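Local coordinates for protein transcriptional activator TenA-1 (PDB 2QZC) that is probably a TenA-like thiaminase, an all-helical protein of the heme oxygenase-like fold thought to act on thiamin or related compounds, at residues 88-92 with 158-163; 137-142 with 168-172. One frame throughout, in Å; residues are numbered along the deposited sequence.

Contact 1 of 2, residues 88-92 with 158-163; sequences THGKL and TWASFY
Three side chains grip one water between the helices: H89 NE2 at 2.9 Å, W159 NE1 at 2.9 Å and Y163 OH at 2.7 Å. The indole N-H donates to it, and the water lies in the plane of both the imidazole and the phenol. This polar bridge joins two antiparallel helices of the heme oxygenase-like fold, whose segment axes approach to 9.5 Å at 169°. The imidazole is held at its other nitrogen by G85 O, and its plane stands 83° from the indole five-membered ring, an oblique pairing. One indole face is covered by Y163 CE2, toward the rim. L92 CD1 meets the indole edge in its plane, 4.0 Å from W159 CD1, while L92 CD2 reaches T158 CG2 at 4.1 Å. With an alanine here both methyls vanish, which would probably open a gap between the W159 edge and the T158 methyl. T88 puts its methyl closest to the other helix: CG2 is anti to the backbone N (OG1 chi1 -63°), and OG1 bonds to K84 O. That methyl sits 3.2 Å from T158 O, the carbonyl oxygen that accepts the hydrogen bond of S161 OG, the donor tilted from the carbonyl plane.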
loop_
_atom_site.group_PDB
_atom_site.type_symbol
_atom_site.label_atom_id
_atom_site.label_comp_id
_atom_site.label_asym_id
_atom_site.label_seq_id
_atom_site.Cartn_x
_atom_site.Cartn_y
_atom_site.Cartn_z
ATOM N N THR A 88 -10.289 -14.902 11.015
ATOM C CA THR A 88 -9.664 -15.705 12.083
ATOM C C THR A 88 -9.454 -14.861 13.346
ATOM O O THR A 88 -9.842 -15.282 14.449
ATOM C CB THR A 88 -8.288 -16.331 11.636
ATOM O OG1 THR A 88 -8.497 -17.250 10.550
ATOM C CG2 THR A 88 -7.591 -17.070 12.797
ATOM N N HIS A 89 -8.855 -13.678 13.180
ATOM C CA HIS A 89 -8.628 -12.783 14.316
ATOM C C HIS A 89 -9.939 -12.270 14.909
ATOM O O HIS A 89 -10.030 -12.137 16.124
ATOM C CB HIS A 89 -7.613 -11.661 13.996
ATOM C CG HIS A 89 -6.192 -12.147 13.959
ATOM N ND1 HIS A 89 -5.585 -12.606 12.807
ATOM C CD2 HIS A 89 -5.275 -12.286 14.947
ATOM C CE1 HIS A 89 -4.350 -12.983 13.086
ATOM N NE2 HIS A 89 -4.143 -12.818 14.381
ATOM N N GLY A 90 -10.962 -12.047 14.074
ATOM C CA GLY A 90 -12.294 -11.643 14.566
ATOM C C GLY A 90 -12.909 -12.660 15.511
ATOM O O GLY A 90 -13.454 -12.298 16.551
ATOM N N LYS A 91 -12.805 -13.936 15.149
ATOM C CA LYS A 91 -13.281 -15.037 15.974
ATOM C C LYS A 91 -12.531 -15.093 17.297
ATOM O O LYS A 91 -13.151 -15.246 18.363
ATOM C CB LYS A 91 -13.097 -16.392 15.259
ATOM N N LEU A 92 -11.200 -14.973 17.228
ATOM C CA LEU A 92 -10.394 -14.962 18.440
ATOM C C LEU A 92 -10.721 -13.755 19.303
ATOM O O LEU A 92 -10.808 -13.880 20.518
ATOM C CB LEU A 92 -8.886 -14.937 18.122
ATOM C CG LEU A 92 -8.254 -16.125 17.392
ATOM C CD1 LEU A 92 -6.822 -15.782 16.975
ATOM C CD2 LEU A 92 -8.296 -17.345 18.268
ATOM N N THR A 158 -6.886 -22.469 16.014
ATOM C CA THR A 158 -7.547 -21.411 15.215
ATOM C C THR A 158 -6.560 -20.307 14.833
ATOM O O THR A 158 -6.501 -19.901 13.665
ATOM C CB THR A 158 -8.737 -20.792 15.962
ATOM O OG1 THR A 158 -9.728 -21.809 16.220
ATOM C CG2 THR A 158 -9.400 -19.668 15.139
ATOM N N TRP A 159 -5.786 -19.844 15.815
ATOM C CA TRP A 159 -4.761 -18.822 15.543
ATOM C C TRP A 159 -3.789 -19.320 14.493
ATOM O O TRP A 159 -3.503 -18.616 13.510
ATOM C CB TRP A 159 -4.020 -18.503 16.845
ATOM C CG TRP A 159 -2.835 -17.564 16.677
ATOM C CD1 TRP A 159 -2.856 -16.193 16.694
ATOM C CD2 TRP A 159 -1.478 -17.945 16.531
ATOM N NE1 TRP A 159 -1.603 -15.709 16.504
ATOM C CE2 TRP A 159 -0.725 -16.743 16.392
ATOM C CE3 TRP A 159 -0.815 -19.168 16.425
ATOM C CZ2 TRP A 159 0.658 -16.750 16.209
ATOM C CZ3 TRP A 159 0.535 -19.183 16.199
ATOM C CH2 TRP A 159 1.278 -17.966 16.113
ATOM N N ALA A 160 -3.279 -20.540 14.678
ATOM C CA ALA A 160 -2.299 -21.124 13.769
ATOM C C ALA A 160 -2.820 -21.354 12.365
ATOM O O ALA A 160 -2.048 -21.244 11.397
ATOM C CB ALA A 160 -1.705 -22.429 14.334
ATOM N N SER A 161 -4.126 -21.612 12.230
ATOM C CA SER A 161 -4.704 -21.936 10.916
ATOM C C SER A 161 -4.530 -20.808 9.928
ATOM O O SER A 161 -4.372 -21.079 8.736
ATOM C CB SER A 161 -6.173 -22.337 11.038
ATOM O OG SER A 161 -6.978 -21.227 11.395
ATOM N N PHE A 162 -4.529 -19.551 10.397
ATOM C CA PHE A 162 -4.263 -18.454 9.478
ATOM C C PHE A 162 -2.834 -18.523 8.887
ATOM O O PHE A 162 -2.636 -18.452 7.671
ATOM C CB PHE A 162 -4.508 -17.114 10.111
ATOM C CG PHE A 162 -4.087 -15.979 9.227
ATOM C CD1 PHE A 162 -4.628 -15.852 7.928
ATOM C CD2 PHE A 162 -3.099 -15.086 9.639
ATOM C CE1 PHE A 162 -4.200 -14.825 7.069
ATOM C CE2 PHE A 162 -2.692 -14.048 8.801
ATOM C CZ PHE A 162 -3.244 -13.922 7.511
ATOM N N TYR A 163 -1.853 -18.704 9.764
ATOM C CA TYR A 163 -0.457 -18.745 9.353
ATOM C C TYR A 163 -0.061 -20.004 8.601
ATOM O O TYR A 163 0.919 -19.975 7.862
ATOM C CB TYR A 163 0.452 -18.474 10.565
ATOM C CG TYR A 163 0.130 -17.138 11.190
ATOM C CD1 TYR A 163 0.453 -15.978 10.535
ATOM C CD2 TYR A 163 -0.521 -17.028 12.402
ATOM C CE1 TYR A 163 0.120 -14.744 11.049
ATOM C CE2 TYR A 163 -0.836 -15.779 12.934
ATOM C CZ TYR A 163 -0.499 -14.639 12.259
ATOM O OH TYR A 163 -0.801 -13.386 12.784
HETATM O O HOH W 1 -1.436 -13.002 15.370
#

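Contact 2 of 2, residues 137-142 with 168-172. With GOL (glycerol), chain F.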
loop_
_atom_site.group_PDB
_atom_site.type_symbol
_atom_site.label_atom_id
_atom_site.label_comp_id
_atom_site.label_asym_id
_atom_site.label_seq_id
_atom_site.Cartn_x
_atom_site.Cartn_y
_atom_site.Cartn_z
ATOM N N CYS A 137 9.395 -11.633 11.156
ATOM C CA CYS A 137 8.010 -11.688 11.547
ATOM C C CYS A 137 7.176 -12.523 10.567
ATOM O O CYS A 137 6.446 -13.429 10.956
ATOM C CB CYS A 137 7.486 -10.266 11.586
ATOM S SG CYS A 137 5.788 -10.180 11.787
HETATM N N MSE A 138 7.351 -12.245 9.284
HETATM C CA MSE A 138 6.505 -12.895 8.277
HETATM C C MSE A 138 6.858 -14.342 8.064
HETATM O O MSE A 138 6.000 -15.234 8.185
HETATM C CB MSE A 138 6.585 -12.110 6.968
HETATM C CG MSE A 138 6.090 -10.670 7.076
HETATM SE SE MSE A 138 4.215 -10.432 7.657
HETATM C CE MSE A 138 3.358 -11.350 6.239
ATOM N N PHE A 139 8.116 -14.598 7.830
ATOM C CA PHE A 139 8.587 -15.962 7.561
ATOM C C PHE A 139 8.511 -16.818 8.810
ATOM O O PHE A 139 8.054 -17.970 8.752
ATOM C CB PHE A 139 10.027 -15.965 6.982
ATOM C CG PHE A 139 10.499 -17.335 6.529
ATOM C CD1 PHE A 139 10.142 -17.779 5.280
ATOM C CD2 PHE A 139 11.274 -18.133 7.352
ATOM C CE1 PHE A 139 10.552 -19.014 4.848
ATOM C CE2 PHE A 139 11.669 -19.403 6.927
ATOM C CZ PHE A 139 11.297 -19.825 5.682
ATOM N N GLY A 140 8.914 -16.270 9.954
ATOM C CA GLY A 140 8.898 -17.010 11.188
ATOM C C GLY A 140 7.503 -17.417 11.570
ATOM O O GLY A 140 7.303 -18.530 12.047
ATOM N N TYR A 141 6.518 -16.544 11.385
ATOM C CA TYR A 141 5.141 -16.933 11.708
ATOM C C TYR A 141 4.605 -18.051 10.796
ATOM O O TYR A 141 3.777 -18.852 11.231
ATOM C CB TYR A 141 4.196 -15.727 11.753
ATOM C CG TYR A 141 4.139 -15.026 13.099
ATOM C CD1 TYR A 141 5.304 -14.687 13.815
ATOM C CD2 TYR A 141 2.932 -14.719 13.675
ATOM C CE1 TYR A 141 5.245 -14.011 15.041
ATOM C CE2 TYR A 141 2.867 -14.031 14.876
ATOM C CZ TYR A 141 3.995 -13.737 15.599
ATOM O OH TYR A 141 3.889 -13.070 16.797
ATOM N N SER A 142 5.102 -18.127 9.572
ATOM C CA SER A 142 4.742 -19.245 8.674
ATOM C C SER A 142 5.178 -20.578 9.300
ATOM O O SER A 142 4.387 -21.548 9.362
ATOM C CB SER A 142 5.395 -19.050 7.311
ATOM O OG SER A 142 4.900 -20.026 6.398
ATOM N N TYR A 168 -1.697 -17.441 3.303
ATOM C CA TYR A 168 -0.522 -16.883 3.978
ATOM C C TYR A 168 0.750 -17.350 3.279
ATOM O O TYR A 168 1.669 -16.532 3.080
ATOM C CB TYR A 168 -0.503 -17.250 5.457
ATOM C CG TYR A 168 0.550 -16.461 6.224
ATOM C CD1 TYR A 168 0.282 -15.146 6.621
ATOM C CD2 TYR A 168 1.755 -17.047 6.605
ATOM C CE1 TYR A 168 1.250 -14.402 7.306
ATOM C CE2 TYR A 168 2.719 -16.306 7.292
ATOM C CZ TYR A 168 2.445 -14.999 7.646
ATOM O OH TYR A 168 3.373 -14.253 8.333
ATOM N N LYS A 169 0.828 -18.622 2.877
ATOM C CA LYS A 169 2.023 -19.097 2.173
ATOM C C LYS A 169 2.278 -18.331 0.874
ATOM O O LYS A 169 3.435 -18.066 0.522
ATOM C CB LYS A 169 1.986 -20.600 1.879
ATOM C CG LYS A 169 1.749 -21.498 3.096
ATOM C CD LYS A 169 2.443 -21.101 4.373
ATOM C CE LYS A 169 2.244 -22.151 5.450
ATOM N NZ LYS A 169 2.749 -21.720 6.800
ATOM N N LYS A 170 1.196 -17.946 0.179
ATOM C CA LYS A 170 1.308 -17.133 -1.052
ATOM C C LYS A 170 1.901 -15.760 -0.744
ATOM O O LYS A 170 2.706 -15.226 -1.525
ATOM C CB LYS A 170 -0.046 -16.997 -1.769
ATOM C CG LYS A 170 -0.501 -18.256 -2.456
ATOM C CD LYS A 170 -1.861 -17.999 -3.095
ATOM C CE LYS A 170 -2.388 -19.221 -3.830
ATOM N NZ LYS A 170 -3.784 -18.997 -4.328
ATOM N N ARG A 171 1.501 -15.178 0.396
ATOM C CA ARG A 171 2.082 -13.908 0.834
ATOM C C ARG A 171 3.590 -14.071 1.050
ATOM O O ARG A 171 4.377 -13.216 0.605
ATOM C CB ARG A 171 1.491 -13.416 2.148
ATOM C CG ARG A 171 0.143 -12.782 2.129
ATOM C CD ARG A 171 -0.106 -12.228 3.556
ATOM N NE ARG A 171 -1.401 -11.593 3.751
ATOM C CZ ARG A 171 -2.570 -12.217 3.896
ATOM N NH1 ARG A 171 -2.690 -13.542 3.782
ATOM N NH2 ARG A 171 -3.664 -11.484 4.096
ATOM N N ILE A 172 3.979 -15.143 1.737
ATOM C CA ILE A 172 5.399 -15.416 2.001
ATOM C C ILE A 172 6.166 -15.599 0.693
ATOM O O ILE A 172 7.267 -15.092 0.521
ATOM C CB ILE A 172 5.636 -16.584 2.970
ATOM C CG1 ILE A 172 4.906 -16.342 4.286
ATOM C CG2 ILE A 172 7.125 -16.877 3.143
ATOM C CD1 ILE A 172 5.230 -15.000 4.982
HETATM C C1 GOL F . 6.685 -22.809 6.021
HETATM O O1 GOL F . 5.397 -23.172 5.547
HETATM C C2 GOL F . 7.581 -22.390 4.853
HETATM O O2 GOL F . 8.919 -22.818 5.099
HETATM C C3 GOL F . 7.531 -20.874 4.626
HETATM O O3 GOL F . 6.326 -20.386 4.062
#
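Y168 OH donates to the backbone carbonyl M138 O at 2.8 Å, in the carbonyl plane and on a lone pair, with a C=O...donor angle of 114°. The same oxygen takes a weak bond from S142 N of its own helix, and I172 CD1 approaches it to 3.3 Å, so a methyl packs beside the acceptor of the phenol. The selenomethionine M138 bends at chi2 and chi3, and its CE comes 3.6 Å from Y168 OH, next to the hydroxyl that binds the carbonyl of the same residue. The phenol is met at its edge by S142 CB, in the ring plane. I172 sends its other branch to F139: CG2 lies 3.8 Å from F139 CD1, near the plane of that ring, and the two side chains cross at about a right angle. These contacts join helix 127-148 to helix 166-179 in the buried interior of the heme oxygenase-like helical bundle, where the segment axes approach to 10.1 Å at 140°. On the neighbouring flank, K169 NZ donates to S142 OG at 2.8 Å. A bend at chi2 (-40°) carries the amine to the serine. S142 OG also shares a hydrogen bond with glycerol O3 at 2.8 Å, and the glycerol, probably from the crystallisation liquor, rests its C3 near F139 CE1. Outside the pair, K169 NZ makes a salt bridge with D146 and a bond to Y163 O, which would be expected to favour its charged form and to hold the amine beside S142 OG. Edge-to-face contacts with F162 and Y163 probably help to fix the rotation of the Y168 ring, while Y141, whose CB packs against Y168 OH, directs its own hydroxyl to Y44.

The centres of contacts 1 and 2 lie 14 Å apart, and the four segments interleave along the chain: 88-92, 137-142, 158-163, 168-172. Contact 1 pairs helix 85-95 with helix 154-164, contact 2 pairs helix 127-148 with helix 166-179, and helix 154-164 is the piece between the last two in sequence. The contacts meet physically at the end of 158-163: Y163 O is 2.7 Å from K169 NZ, a probable hydrogen bond, and Y163 CB is 3.4 Å from Y141 O. Contact 1 is the more peripheral, its centre about 14 Å from that of the chain against 8 Å for contact 2. The glycerol at Y163 and the imidazole at Y141 are consistent with a pocket lined by both.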